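Local coordinates for protein N-acetylneuraminic acid (Sialic acid) synthetase (Leptospira borgpetersenii serovar Hardjo-bovis, PDB 6NCS) that probably makes N-acylneuraminate 9-phosphate or a related sialic acid, using a manganese-binding site at the mouth of a TIM barrel, at residues 135-140 and 147-152; 154-159 and 198-203; 175-180 and 189-194; 215-220 and 253-258; 224-229 and 261-266. One frame throughout, in Å; residues are numbered along the deposited sequence.

Contact 1 (135-140 and 147-152)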
# COMPACT_ATOMS: atom_id res chain seq x y z
N THR A 135 -10.58 3.53 -32.75
CA THR A 135 -10.58 4.81 -33.45
C THR A 135 -10.26 5.96 -32.50
O THR A 135 -9.45 6.84 -32.82
CB THR A 135 -11.92 5.04 -34.14
OG1 THR A 135 -12.12 4.04 -35.15
CG2 THR A 135 -11.97 6.41 -34.78
N LEU A 136 -10.88 5.97 -31.32
CA LEU A 136 -10.65 7.07 -30.39
C LEU A 136 -9.26 7.00 -29.78
O LEU A 136 -8.59 8.03 -29.62
CB LEU A 136 -11.73 7.05 -29.29
CG LEU A 136 -11.71 8.18 -28.26
CD1 LEU A 136 -11.96 9.51 -28.94
CD2 LEU A 136 -12.76 7.94 -27.18
N LEU A 137 -8.79 5.80 -29.44
CA LEU A 137 -7.44 5.65 -28.91
C LEU A 137 -6.40 6.12 -29.92
O LEU A 137 -5.45 6.83 -29.57
CB LEU A 137 -7.18 4.20 -28.53
CG LEU A 137 -8.04 3.61 -27.42
CD1 LEU A 137 -7.78 2.11 -27.33
CD2 LEU A 137 -7.72 4.29 -26.10
N GLU A 138 -6.55 5.70 -31.18
CA GLU A 138 -5.60 6.12 -32.20
C GLU A 138 -5.61 7.63 -32.38
O GLU A 138 -4.56 8.25 -32.61
CB GLU A 138 -5.91 5.41 -33.53
CG GLU A 138 -5.44 3.95 -33.55
CD GLU A 138 -5.81 3.22 -34.83
OE1 GLU A 138 -6.77 3.65 -35.51
OE2 GLU A 138 -5.14 2.22 -35.15
N ALA A 139 -6.78 8.26 -32.27
CA ALA A 139 -6.83 9.71 -32.39
C ALA A 139 -6.16 10.38 -31.19
O ALA A 139 -5.49 11.41 -31.34
CB ALA A 139 -8.27 10.19 -32.52
N ALA A 140 -6.35 9.82 -30.00
CA ALA A 140 -5.67 10.35 -28.82
C ALA A 140 -4.16 10.21 -28.95
O ALA A 140 -3.41 11.14 -28.62
CB ALA A 140 -6.18 9.65 -27.57
N VAL A 147 -1.88 11.49 -22.37
CA VAL A 147 -3.08 10.66 -22.36
C VAL A 147 -3.11 9.87 -21.07
O VAL A 147 -2.14 9.19 -20.73
CB VAL A 147 -3.14 9.70 -23.56
CG1 VAL A 147 -4.41 8.85 -23.46
CG2 VAL A 147 -3.11 10.47 -24.88
N ILE A 148 -4.22 9.98 -20.35
CA ILE A 148 -4.50 9.13 -19.19
C ILE A 148 -5.60 8.16 -19.61
O ILE A 148 -6.69 8.59 -20.01
CB ILE A 148 -4.95 9.96 -17.98
CG1 ILE A 148 -3.90 11.02 -17.62
CG2 ILE A 148 -5.21 9.01 -16.82
CD1 ILE A 148 -4.34 11.94 -16.46
N LEU A 149 -5.31 6.87 -19.53
CA LEU A 149 -6.27 5.81 -19.86
C LEU A 149 -6.60 5.03 -18.59
O LEU A 149 -5.70 4.69 -17.83
CB LEU A 149 -5.67 4.86 -20.90
CG LEU A 149 -6.48 3.61 -21.28
CD1 LEU A 149 -7.77 3.99 -22.03
CD2 LEU A 149 -5.61 2.68 -22.12
N SER A 150 -7.88 4.79 -18.35
CA SER A 150 -8.33 3.91 -17.28
C SER A 150 -8.66 2.54 -17.87
O SER A 150 -9.14 2.43 -19.00
CB SER A 150 -9.57 4.47 -16.59
OG SER A 150 -9.24 5.54 -15.72
N ARG A 151 -8.41 1.48 -17.08
CA ARG A 151 -8.54 0.12 -17.60
C ARG A 151 -9.68 -0.68 -16.97
O ARG A 151 -9.65 -1.91 -17.00
CB ARG A 151 -7.21 -0.66 -17.47
CG ARG A 151 -6.48 -0.68 -16.11
CD ARG A 151 -7.22 -1.49 -15.02
NE ARG A 151 -7.62 -2.83 -15.46
CZ ARG A 151 -7.44 -3.94 -14.74
NH1 ARG A 151 -6.86 -3.85 -13.55
NH2 ARG A 151 -7.84 -5.12 -15.19
N GLY A 152 -10.70 -0.01 -16.43
CA GLY A 152 -11.89 -0.73 -16.02
C GLY A 152 -12.39 -1.57 -17.17
O GLY A 152 -12.24 -1.16 -18.32
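CD2 of Leu137, on helix 134-143, meets CD1 of Leu149 on strand 146-150 at 4.1 Å, and the two side chains cross at about a right angle. CB of Leu137 starts across the line to the strand rather than along it. The first torsion (chi1 -63°) sets CG anti to the carbonyl carbon, beside the backbone N, and from there the branch bends inward. Of its two methyls, CD2 makes the contact; the side chain also packs on Ile126 of strand 123-126 and on Phe166 of helix 156-168. Leu149 in turn has CG anti to its own N (chi1 175°), which carries CD1 out to the helix.

Nearer the C-terminal end of the helix the spacing tightens, the CA atoms of Ala140 and Val147 being 7.0 Å apart against 9.1 Å for Leu137 and Leu149. Here CG2 of Val147 fits against the last turn of 135-140, 3.8 Å from O of Ala140 and 4.2 Å from CB of the same residue. That O also accepts a hydrogen bond from OG of Ser143. All four touching residues are buried, and the contact is purely apolar in its side chains; 138 Å² is buried between the segments. This is the helix-on-strand packing of a right-handed beta-alpha-beta unit, strand 123-126, helix 134-143, strand 146-150, in a TIM barrel.

Contact 2 (154-159 and 198-203). With FMT (formic acid), chain F.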
# COMPACT_ATOMS: atom_id res chain seq x y z
N ALA A 154 -11.11 -4.24 -18.45
CA ALA A 154 -10.13 -4.74 -19.41
C ALA A 154 -9.29 -5.90 -18.87
O ALA A 154 -8.85 -5.89 -17.71
CB ALA A 154 -9.21 -3.61 -19.87
N SER A 155 -9.05 -6.88 -19.73
CA SER A 155 -8.12 -7.97 -19.48
C SER A 155 -6.69 -7.54 -19.82
O SER A 155 -6.46 -6.47 -20.39
CB SER A 155 -8.50 -9.18 -20.32
OG SER A 155 -8.33 -8.84 -21.68
N ALA A 156 -5.73 -8.39 -19.47
CA ALA A 156 -4.33 -8.03 -19.70
C ALA A 156 -4.05 -7.84 -21.19
O ALA A 156 -3.32 -6.92 -21.58
CB ALA A 156 -3.40 -9.09 -19.11
N SER A 157 -4.64 -8.69 -22.03
CA SER A 157 -4.44 -8.55 -23.47
C SER A 157 -5.07 -7.27 -24.00
O SER A 157 -4.51 -6.62 -24.89
CB SER A 157 -5.00 -9.78 -24.20
OG SER A 157 -6.39 -9.92 -23.97
N GLU A 158 -6.24 -6.90 -23.47
CA GLU A 158 -6.89 -5.68 -23.93
C GLU A 158 -6.07 -4.45 -23.53
O GLU A 158 -5.98 -3.48 -24.29
CB GLU A 158 -8.31 -5.60 -23.37
CG GLU A 158 -9.26 -6.56 -24.07
CD GLU A 158 -10.57 -6.77 -23.33
OE1 GLU A 158 -10.70 -6.33 -22.17
OE2 GLU A 158 -11.48 -7.40 -23.92
N ILE A 159 -5.48 -4.49 -22.34
CA ILE A 159 -4.60 -3.41 -21.88
C ILE A 159 -3.38 -3.29 -22.79
O ILE A 159 -2.99 -2.20 -23.20
CB ILE A 159 -4.20 -3.64 -20.42
CG1 ILE A 159 -5.42 -3.48 -19.50
CG2 ILE A 159 -3.06 -2.70 -20.01
CD1 ILE A 159 -5.15 -3.91 -18.05
N LYS A 198 2.70 -1.69 -12.32
CA LYS A 198 3.98 -1.00 -12.16
C LYS A 198 5.15 -1.92 -12.47
O LYS A 198 6.20 -1.45 -12.93
CB LYS A 198 4.12 -0.46 -10.73
CG LYS A 198 3.28 0.77 -10.46
CD LYS A 198 3.40 1.25 -9.01
CE LYS A 198 4.50 2.29 -8.87
NZ LYS A 198 4.34 3.10 -7.62
N SER A 199 5.00 -3.22 -12.22
CA SER A 199 6.04 -4.17 -12.58
C SER A 199 6.07 -4.43 -14.08
O SER A 199 7.12 -4.75 -14.63
CB SER A 199 5.85 -5.48 -11.82
OG SER A 199 6.57 -6.53 -12.45
N LYS A 200 4.93 -4.30 -14.76
CA LYS A 200 4.83 -4.64 -16.17
C LYS A 200 5.25 -3.50 -17.08
O LYS A 200 5.80 -3.76 -18.15
CB LYS A 200 3.39 -5.06 -16.50
CG LYS A 200 3.19 -5.61 -17.90
CD LYS A 200 1.81 -6.25 -18.04
CE LYS A 200 1.70 -7.02 -19.34
NZ LYS A 200 0.41 -7.74 -19.45
N TYR A 201 5.02 -2.26 -16.66
CA TYR A 201 5.18 -1.08 -17.49
C TYR A 201 6.08 -0.06 -16.81
O TYR A 201 6.23 -0.05 -15.59
CB TYR A 201 3.82 -0.45 -17.78
CG TYR A 201 2.90 -1.35 -18.57
CD1 TYR A 201 3.19 -1.68 -19.88
CD2 TYR A 201 1.74 -1.86 -18.01
CE1 TYR A 201 2.36 -2.50 -20.63
CE2 TYR A 201 0.88 -2.67 -18.74
CZ TYR A 201 1.20 -2.99 -20.05
OH TYR A 201 0.37 -3.80 -20.78
N GLU A 202 6.66 0.83 -17.62
CA GLU A 202 7.62 1.82 -17.14
C GLU A 202 7.00 3.20 -16.92
O GLU A 202 7.63 4.04 -16.27
CB GLU A 202 8.80 1.95 -18.12
N PHE A 203 5.79 3.44 -17.41
CA PHE A 203 5.13 4.73 -17.28
C PHE A 203 4.35 4.80 -15.98
O PHE A 203 4.15 3.78 -15.30
CB PHE A 203 4.23 4.97 -18.50
CG PHE A 203 3.39 3.78 -18.89
CD1 PHE A 203 2.26 3.45 -18.15
CD2 PHE A 203 3.73 3.00 -19.98
CE1 PHE A 203 1.48 2.34 -18.51
CE2 PHE A 203 2.96 1.89 -20.34
CZ PHE A 203 1.84 1.57 -19.61
C FMT F . 6.11 -8.12 -15.64
O1 FMT F . 5.11 -8.58 -16.19
O2 FMT F . 6.19 -7.91 -14.43
O HOH W 1 -1.37 -5.79 -19.76
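Ala156 and Ile159, in the first turn of helix 156-168, face Lys200 and Tyr201 at the end of helix 193-200; the contact thus joins two outer helices of the TIM barrel, with strand 173-178 between them in sequence.

The apolar part is small. CG2 of Ile159 approaches the phenol end of Tyr201 obliquely, 3.7 Å from OH and 4.1 Å from CE2 of Tyr201. The methyl belongs to the branch anti to the backbone N of Ile159, whose other branch lies beside that N (chi1 -68°). Beyond it, Ile159 packs on Leu175 of strand 173-178. The aliphatic chain of Lys200 supplies a second layer: its CG sits over the centre of one face of the Tyr201 ring, 3.8 Å above the plane. Extended past CG, the same chain carries NZ to within 4.1 Å of CB of Ala156.

The polar part runs through one water. It donates to O of Ala156 and to OH of Tyr201 and accepts from NZ of Lys200. OH of Tyr201 has a second partner in Glu160 of helix 156-168.

A third group belongs to the N-terminus of helix 156-168. Ser155 holds the N-cap position, and its N donates to OE1 of Glu158 at 3.0 Å, with an angle of 163° at the hydrogen; OE1 is met from above the carboxylate plane, 41° out of it.

Contact 3 (175-180 and 189-194)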
# COMPACT_ATOMS: atom_id res chain seq x y z
N LEU A 175 -1.49 5.19 -17.08
CA LEU A 175 -2.53 4.17 -16.99
C LEU A 175 -3.09 4.14 -15.57
O LEU A 175 -2.32 4.09 -14.61
CB LEU A 175 -1.97 2.81 -17.37
CG LEU A 175 -2.90 1.62 -17.41
CD1 LEU A 175 -3.94 1.85 -18.51
CD2 LEU A 175 -2.10 0.35 -17.73
N LEU A 176 -4.42 4.16 -15.43
CA LEU A 176 -5.06 4.08 -14.12
C LEU A 176 -5.73 2.72 -13.94
O LEU A 176 -6.59 2.34 -14.74
CB LEU A 176 -6.09 5.19 -13.94
CG LEU A 176 -5.65 6.63 -14.18
CD1 LEU A 176 -6.83 7.60 -13.92
CD2 LEU A 176 -4.45 6.97 -13.32
N HIS A 177 -5.36 2.01 -12.89
CA HIS A 177 -6.20 0.91 -12.44
C HIS A 177 -7.58 1.44 -12.06
O HIS A 177 -7.71 2.56 -11.56
CB HIS A 177 -5.56 0.18 -11.25
CG HIS A 177 -6.44 -0.88 -10.67
ND1 HIS A 177 -7.01 -1.87 -11.44
CD2 HIS A 177 -6.90 -1.07 -9.41
CE1 HIS A 177 -7.77 -2.64 -10.68
NE2 HIS A 177 -7.73 -2.17 -9.44
N CYS A 178 -8.61 0.64 -12.32
CA CYS A 178 -9.98 1.10 -12.22
C CYS A 178 -10.86 -0.14 -12.24
O CYS A 178 -10.51 -1.15 -12.86
CB CYS A 178 -10.33 2.04 -13.38
SG CYS A 178 -11.99 2.74 -13.31
N VAL A 179 -11.99 -0.07 -11.54
CA VAL A 179 -12.98 -1.14 -11.55
C VAL A 179 -14.32 -0.51 -11.93
O VAL A 179 -14.84 0.33 -11.18
CB VAL A 179 -13.09 -1.86 -10.20
CG1 VAL A 179 -14.16 -2.95 -10.24
CG2 VAL A 179 -11.73 -2.43 -9.81
N SER A 180 -14.86 -0.91 -13.08
CA SER A 180 -16.12 -0.37 -13.60
C SER A 180 -17.32 -1.04 -12.93
O SER A 180 -18.15 -1.69 -13.57
CB SER A 180 -16.18 -0.53 -15.12
OG SER A 180 -15.14 0.20 -15.74
N ALA A 189 -11.90 -3.99 -5.22
CA ALA A 189 -10.92 -2.95 -5.55
C ALA A 189 -9.71 -3.51 -6.27
O ALA A 189 -9.14 -2.84 -7.15
CB ALA A 189 -10.49 -2.22 -4.27
N ASN A 190 -9.27 -4.72 -5.91
CA ASN A 190 -8.09 -5.35 -6.50
C ASN A 190 -6.91 -4.38 -6.59
O ASN A 190 -6.27 -4.23 -7.63
CB ASN A 190 -8.43 -5.93 -7.88
CG ASN A 190 -7.36 -6.87 -8.39
OD1 ASN A 190 -6.54 -7.35 -7.62
ND2 ASN A 190 -7.37 -7.14 -9.70
N LEU A 191 -6.63 -3.70 -5.47
CA LEU A 191 -5.59 -2.67 -5.50
C LEU A 191 -4.21 -3.24 -5.81
O LEU A 191 -3.34 -2.49 -6.26
CB LEU A 191 -5.56 -1.90 -4.18
CG LEU A 191 -6.81 -1.07 -3.85
CD1 LEU A 191 -6.52 -0.14 -2.66
CD2 LEU A 191 -7.29 -0.25 -5.06
N SER A 192 -3.97 -4.54 -5.60
CA SER A 192 -2.64 -5.03 -5.94
C SER A 192 -2.41 -5.08 -7.45
O SER A 192 -1.27 -5.27 -7.88
CB SER A 192 -2.37 -6.39 -5.31
OG SER A 192 -3.30 -7.37 -5.75
N ALA A 193 -3.46 -4.87 -8.26
CA ALA A 193 -3.24 -4.72 -9.70
C ALA A 193 -2.35 -3.52 -10.01
O ALA A 193 -1.68 -3.49 -11.05
CB ALA A 193 -4.57 -4.57 -10.43
N ILE A 194 -2.33 -2.52 -9.12
CA ILE A 194 -1.46 -1.36 -9.31
C ILE A 194 0.00 -1.80 -9.36
O ILE A 194 0.76 -1.40 -10.25
CB ILE A 194 -1.71 -0.32 -8.20
CG1 ILE A 194 -3.11 0.29 -8.39
CG2 ILE A 194 -0.59 0.76 -8.19
CD1 ILE A 194 -3.64 1.03 -7.17
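NE2 of His177 gives its proton to the carbonyl O of Ala189 at 2.8 Å, the sole hydrogen bond between the two segments. Its geometry is good on both sides: the angle at the hydrogen is 166°, the acceptor lies in the imidazole plane, and the donor stands nearly along the C=O axis of Ala189. O of Asn190 is also near NE2, but at a poor angle, and it is used instead as acceptor for N of Ala193 in the type I turn from Asn190 to Ala193. The side-chain amide of Asn190 binds Gly269 and Lys270 of the second subunit.

With CG anti to the backbone N of His177 (chi1 174°), the ring extends to the turn 190-193. One face then receives the methyl of Ala193, a CH-pi contact with CB 3.9 Å from the ring centroid and 16° off the normal. At the root of the side chain, CB of His177 meets CG1 of Ile194 at 3.8 Å. Val179, two residues on, adds its CG2 beside the same carbonyl, 3.7 Å from O of Ala189.

The other ring nitrogen, ND1, is hydrogen-bonded to NH1 of Arg151. The buried imidazole is therefore held at both nitrogens and packed on one face, which fixes its rotation and ties strand 173-178 to the loop leading into helix 193-200.

Contact 4 (215-220 and 253-258)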
# COMPACT_ATOMS: atom_id res chain seq x y z
N GLU A 215 -11.41 6.18 1.56
CA GLU A 215 -10.48 5.22 2.15
C GLU A 215 -9.81 4.38 1.07
O GLU A 215 -8.60 4.14 1.13
CB GLU A 215 -11.18 4.31 3.15
CG GLU A 215 -10.17 3.38 3.85
CD GLU A 215 -10.82 2.33 4.72
OE1 GLU A 215 -11.83 1.73 4.30
OE2 GLU A 215 -10.30 2.09 5.83
N ILE A 216 -10.57 3.89 0.09
CA ILE A 216 -9.98 3.04 -0.94
C ILE A 216 -8.95 3.79 -1.78
O ILE A 216 -7.84 3.27 -1.96
CB ILE A 216 -11.08 2.38 -1.79
CG1 ILE A 216 -11.91 1.44 -0.91
CG2 ILE A 216 -10.46 1.59 -2.92
CD1 ILE A 216 -13.12 0.81 -1.58
N PRO A 217 -9.21 5.01 -2.27
CA PRO A 217 -8.12 5.75 -2.94
C PRO A 217 -6.89 6.00 -2.05
O PRO A 217 -5.76 5.97 -2.56
CB PRO A 217 -8.79 7.06 -3.39
CG PRO A 217 -10.15 7.08 -2.82
CD PRO A 217 -10.52 5.66 -2.46
N LEU A 218 -7.06 6.22 -0.76
CA LEU A 218 -5.89 6.37 0.11
C LEU A 218 -5.11 5.06 0.22
O LEU A 218 -3.87 5.06 0.18
CB LEU A 218 -6.32 6.85 1.50
CG LEU A 218 -6.87 8.29 1.46
CD1 LEU A 218 -7.44 8.67 2.80
CD2 LEU A 218 -5.74 9.24 1.08
N LEU A 219 -5.82 3.94 0.38
CA LEU A 219 -5.14 2.66 0.33
C LEU A 219 -4.46 2.45 -1.01
O LEU A 219 -3.38 1.85 -1.08
CB LEU A 219 -6.13 1.52 0.62
CG LEU A 219 -6.65 1.47 2.06
CD1 LEU A 219 -7.78 0.48 2.21
CD2 LEU A 219 -5.50 1.12 3.01
N ALA A 220 -5.04 2.99 -2.09
CA ALA A 220 -4.40 2.84 -3.40
C ALA A 220 -3.08 3.58 -3.45
O ALA A 220 -2.11 3.08 -4.03
CB ALA A 220 -5.34 3.33 -4.51
N ALA A 253 -10.51 17.69 0.01
CA ALA A 253 -9.37 18.31 0.68
C ALA A 253 -8.68 17.31 1.60
O ALA A 253 -7.45 17.30 1.71
CB ALA A 253 -9.83 19.53 1.46
N LYS A 254 -9.46 16.47 2.28
CA LYS A 254 -8.87 15.43 3.12
C LYS A 254 -8.14 14.39 2.28
O LYS A 254 -7.09 13.89 2.69
CB LYS A 254 -9.96 14.78 3.97
CG LYS A 254 -9.47 13.76 4.97
CD LYS A 254 -8.63 14.44 6.03
CE LYS A 254 -9.01 13.99 7.43
NZ LYS A 254 -8.27 14.78 8.45
N LEU A 255 -8.69 14.05 1.10
CA LEU A 255 -7.98 13.15 0.20
C LEU A 255 -6.62 13.71 -0.16
O LEU A 255 -5.61 12.99 -0.16
CB LEU A 255 -8.80 12.91 -1.07
CG LEU A 255 -8.19 12.06 -2.19
CD1 LEU A 255 -7.88 10.62 -1.73
CD2 LEU A 255 -9.13 12.05 -3.39
N VAL A 256 -6.55 15.01 -0.45
CA VAL A 256 -5.28 15.63 -0.81
C VAL A 256 -4.30 15.56 0.36
O VAL A 256 -3.14 15.17 0.18
CB VAL A 256 -5.51 17.08 -1.28
CG1 VAL A 256 -4.18 17.82 -1.40
CG2 VAL A 256 -6.27 17.09 -2.62
N THR A 257 -4.73 15.97 1.56
CA THR A 257 -3.76 16.05 2.65
C THR A 257 -3.39 14.67 3.16
O THR A 257 -2.25 14.44 3.59
CB THR A 257 -4.27 16.92 3.81
OG1 THR A 257 -5.48 16.38 4.35
CG2 THR A 257 -4.53 18.35 3.34
N GLU A 258 -4.33 13.73 3.12
CA GLU A 258 -4.01 12.38 3.55
C GLU A 258 -3.11 11.68 2.54
O GLU A 258 -2.24 10.89 2.92
CB GLU A 258 -5.28 11.58 3.81
CG GLU A 258 -5.97 11.98 5.13
CD GLU A 258 -5.18 11.56 6.36
OE1 GLU A 258 -5.34 10.40 6.82
OE2 GLU A 258 -4.40 12.38 6.89
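Leu218 and Leu255 lie alongside each other, pointing opposite ways, between two helices that run almost side by side. The short axes of 215-220 and 253-258 come within 10.3 Å and cross at -20°, with their N-to-C directions alike, and the CA atoms of the two leucines are the nearest pair at 7.1 Å.

Both leucines leave their helices obliquely to the partner and bend inward at the tip, by different torsions. In Leu218, CG is anti to the carbonyl carbon (chi1 -67°), which carries the isobutyl group across to the second helix; in Leu255, CG is anti to the backbone N, which points its CD1 back at the first helix. Methyl meets methyl where CD2 of Leu218 lies 3.8 Å from CD1 of Leu255. The same CD1 also rests against the ring of Pro217, 4.0 Å from its CB, and so touches two neighbouring residues of helix 215-222.

Glu258 enters through its aliphatic root. Its CB is 3.6 Å from CD2 of Leu218 and 3.8 Å from CD1 of the same residue, so that both methyls of Leu218 rest against it from one side, while the two side chains are skewed to each other. The carboxylate turns aside, where OE1 forms a salt bridge to Arg261.

Toward the barrel, Pro217 and Leu255 both pack on Ile228 of strand 227-231, and Leu255 also reaches Lys230. Leu218 continues along helix 249-266 onto Thr259 and Ile262, and helix 215-222 leans on strand 205-209 through Ile216 and Pro217.

Contact 5 (224-229 and 261-266)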
# COMPACT_ATOMS: atom_id res chain seq x y z
N GLY A 224 0.84 2.05 -4.06
CA GLY A 224 1.72 2.49 -5.14
C GLY A 224 1.13 3.46 -6.15
O GLY A 224 1.85 3.85 -7.08
N ALA A 225 -0.14 3.87 -6.05
CA ALA A 225 -0.72 4.76 -7.05
C ALA A 225 0.01 6.10 -7.10
O ALA A 225 0.29 6.71 -6.06
CB ALA A 225 -2.20 4.98 -6.77
N GLU A 226 0.30 6.57 -8.31
CA GLU A 226 0.97 7.85 -8.53
C GLU A 226 0.02 8.93 -9.02
O GLU A 226 0.41 10.10 -9.10
CB GLU A 226 2.12 7.66 -9.53
CG GLU A 226 2.99 6.44 -9.19
CD GLU A 226 4.08 6.19 -10.21
OE1 GLU A 226 3.97 5.21 -10.98
OE2 GLU A 226 5.05 6.98 -10.24
N ILE A 227 -1.21 8.55 -9.35
CA ILE A 227 -2.27 9.45 -9.75
C ILE A 227 -3.53 8.92 -9.08
O ILE A 227 -3.70 7.70 -8.99
CB ILE A 227 -2.46 9.48 -11.29
CG1 ILE A 227 -1.18 9.90 -12.00
CG2 ILE A 227 -3.62 10.40 -11.67
CD1 ILE A 227 -0.24 8.72 -12.36
N ILE A 228 -4.38 9.82 -8.58
CA ILE A 228 -5.66 9.43 -8.01
C ILE A 228 -6.74 10.24 -8.70
O ILE A 228 -6.65 11.47 -8.78
CB ILE A 228 -5.73 9.66 -6.49
CG1 ILE A 228 -4.78 8.71 -5.75
CG2 ILE A 228 -7.17 9.48 -5.99
CD1 ILE A 228 -5.26 7.24 -5.74
N GLU A 229 -7.77 9.55 -9.19
CA GLU A 229 -8.96 10.19 -9.73
C GLU A 229 -10.14 9.83 -8.84
O GLU A 229 -10.31 8.66 -8.47
CB GLU A 229 -9.22 9.75 -11.18
CG GLU A 229 -10.39 10.45 -11.82
CD GLU A 229 -10.61 10.02 -13.26
OE1 GLU A 229 -11.65 9.40 -13.55
OE2 GLU A 229 -9.73 10.29 -14.10
N ARG A 261 0.28 12.81 3.34
CA ARG A 261 0.77 12.18 4.56
C ARG A 261 1.19 10.74 4.31
O ARG A 261 2.24 10.31 4.79
CB ARG A 261 -0.31 12.25 5.65
CG ARG A 261 0.15 11.71 6.99
CD ARG A 261 -0.89 11.97 8.08
NE ARG A 261 -2.06 11.12 7.92
CZ ARG A 261 -2.16 9.90 8.45
NH1 ARG A 261 -1.16 9.41 9.17
NH2 ARG A 261 -3.26 9.17 8.27
N ILE A 262 0.40 9.98 3.54
CA ILE A 262 0.78 8.60 3.23
C ILE A 262 2.04 8.57 2.37
O ILE A 262 2.91 7.71 2.56
CB ILE A 262 -0.39 7.86 2.56
CG1 ILE A 262 -1.52 7.66 3.57
CG2 ILE A 262 0.05 6.51 2.00
CD1 ILE A 262 -2.87 7.21 2.93
N ARG A 263 2.19 9.52 1.44
CA ARG A 263 3.42 9.56 0.66
C ARG A 263 4.63 9.76 1.55
O ARG A 263 5.68 9.15 1.32
CB ARG A 263 3.36 10.66 -0.40
CG ARG A 263 3.02 10.14 -1.79
CD ARG A 263 4.00 9.06 -2.22
NE ARG A 263 3.74 8.52 -3.56
CZ ARG A 263 4.14 9.08 -4.69
NH1 ARG A 263 4.81 10.23 -4.68
NH2 ARG A 263 3.87 8.50 -5.85
N LYS A 264 4.50 10.60 2.58
CA LYS A 264 5.62 10.77 3.50
C LYS A 264 5.94 9.46 4.21
O LYS A 264 7.11 9.13 4.40
CB LYS A 264 5.31 11.86 4.53
N ILE A 265 4.90 8.70 4.57
CA ILE A 265 5.08 7.42 5.25
C ILE A 265 5.74 6.41 4.32
O ILE A 265 6.57 5.60 4.75
CB ILE A 265 3.72 6.93 5.78
CG1 ILE A 265 3.25 7.82 6.94
CG2 ILE A 265 3.78 5.46 6.19
CD1 ILE A 265 1.75 7.68 7.27
N LEU A 266 5.36 6.42 3.03
CA LEU A 266 6.01 5.53 2.07
C LEU A 266 7.49 5.85 1.94
O LEU A 266 8.32 4.94 1.80
CB LEU A 266 5.35 5.62 0.70
CG LEU A 266 3.94 5.04 0.60
CD1 LEU A 266 3.31 5.41 -0.73
CD2 LEU A 266 4.02 3.52 0.72
O HOH W 2 1.95 6.01 -3.98
O HOH W 3 4.99 9.44 -8.39
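The turn between helix 215-222 and strand 227-231 of the barrel meets helix 249-266 through Arg263, whose NH2 comes obliquely to Ala225 and Glu226. NH2 of Arg263 is 4.0 Å from CA of Glu226 and equally far from CG of the same residue, so the guanidinium lies alongside the root of the glutamate rather than against its carboxylate.

Two waters take up the space between, each in the plane of the guanidinium at its edge. One accepts from NE of Arg263 and donates to O of Ala225 at 2.8 Å. The other accepts from NH2 of Arg263 at 2.9 Å and probably donates to OE2 of Glu226.

The turn itself is a Schellman motif, the helix ending with N of Ala225 bonded to O of Ala220 and N of Gly224 to O of Val221; Gly224, at positive phi (116°), is its C-prime residue. From there the chain enters strand 227-231, the last strand of the TIM barrel, with O of Ala225 facing the helix.

The opposite charges are not paired directly: OE2 of Glu226 stays 4.8 Å from NH2 of Arg263, and the carboxylate and guanidinium planes are turned 42° apart. OE2 is hydrogen-bonded to Ser10, and OE1 accepts from N of Ile205. A bend at chi2 (-56°) brings the guanidinium of Arg263 back to the turn, and its NH1 is hydrogen-bonded to O of Asn24.

All five contacts lie in one barrel. Contacts 1 and 3 share neighbouring strands: O of Leu149 lies 2.8 Å from N of Leu176, a probable hydrogen bond. Contact 3 is nested within the chain loop closed by contact 2, and contact 2 is joined to contact 5 by NZ of Lys198, 2.7 Å from O of Gly224. Contacts 4 and 5 use the same helix, 249-266, with centres about 8 Å apart, whereas the centres of contacts 1 and 4 are about 26 Å apart, on opposite sides of the chain's centre. Manganese is bound by His210 and His231; the side chain of Val179 in contact 3 is about 10 Å from the metal, and that of Leu149 in contact 1 about 12 Å. Contacts 2 and 5 are remote from this site.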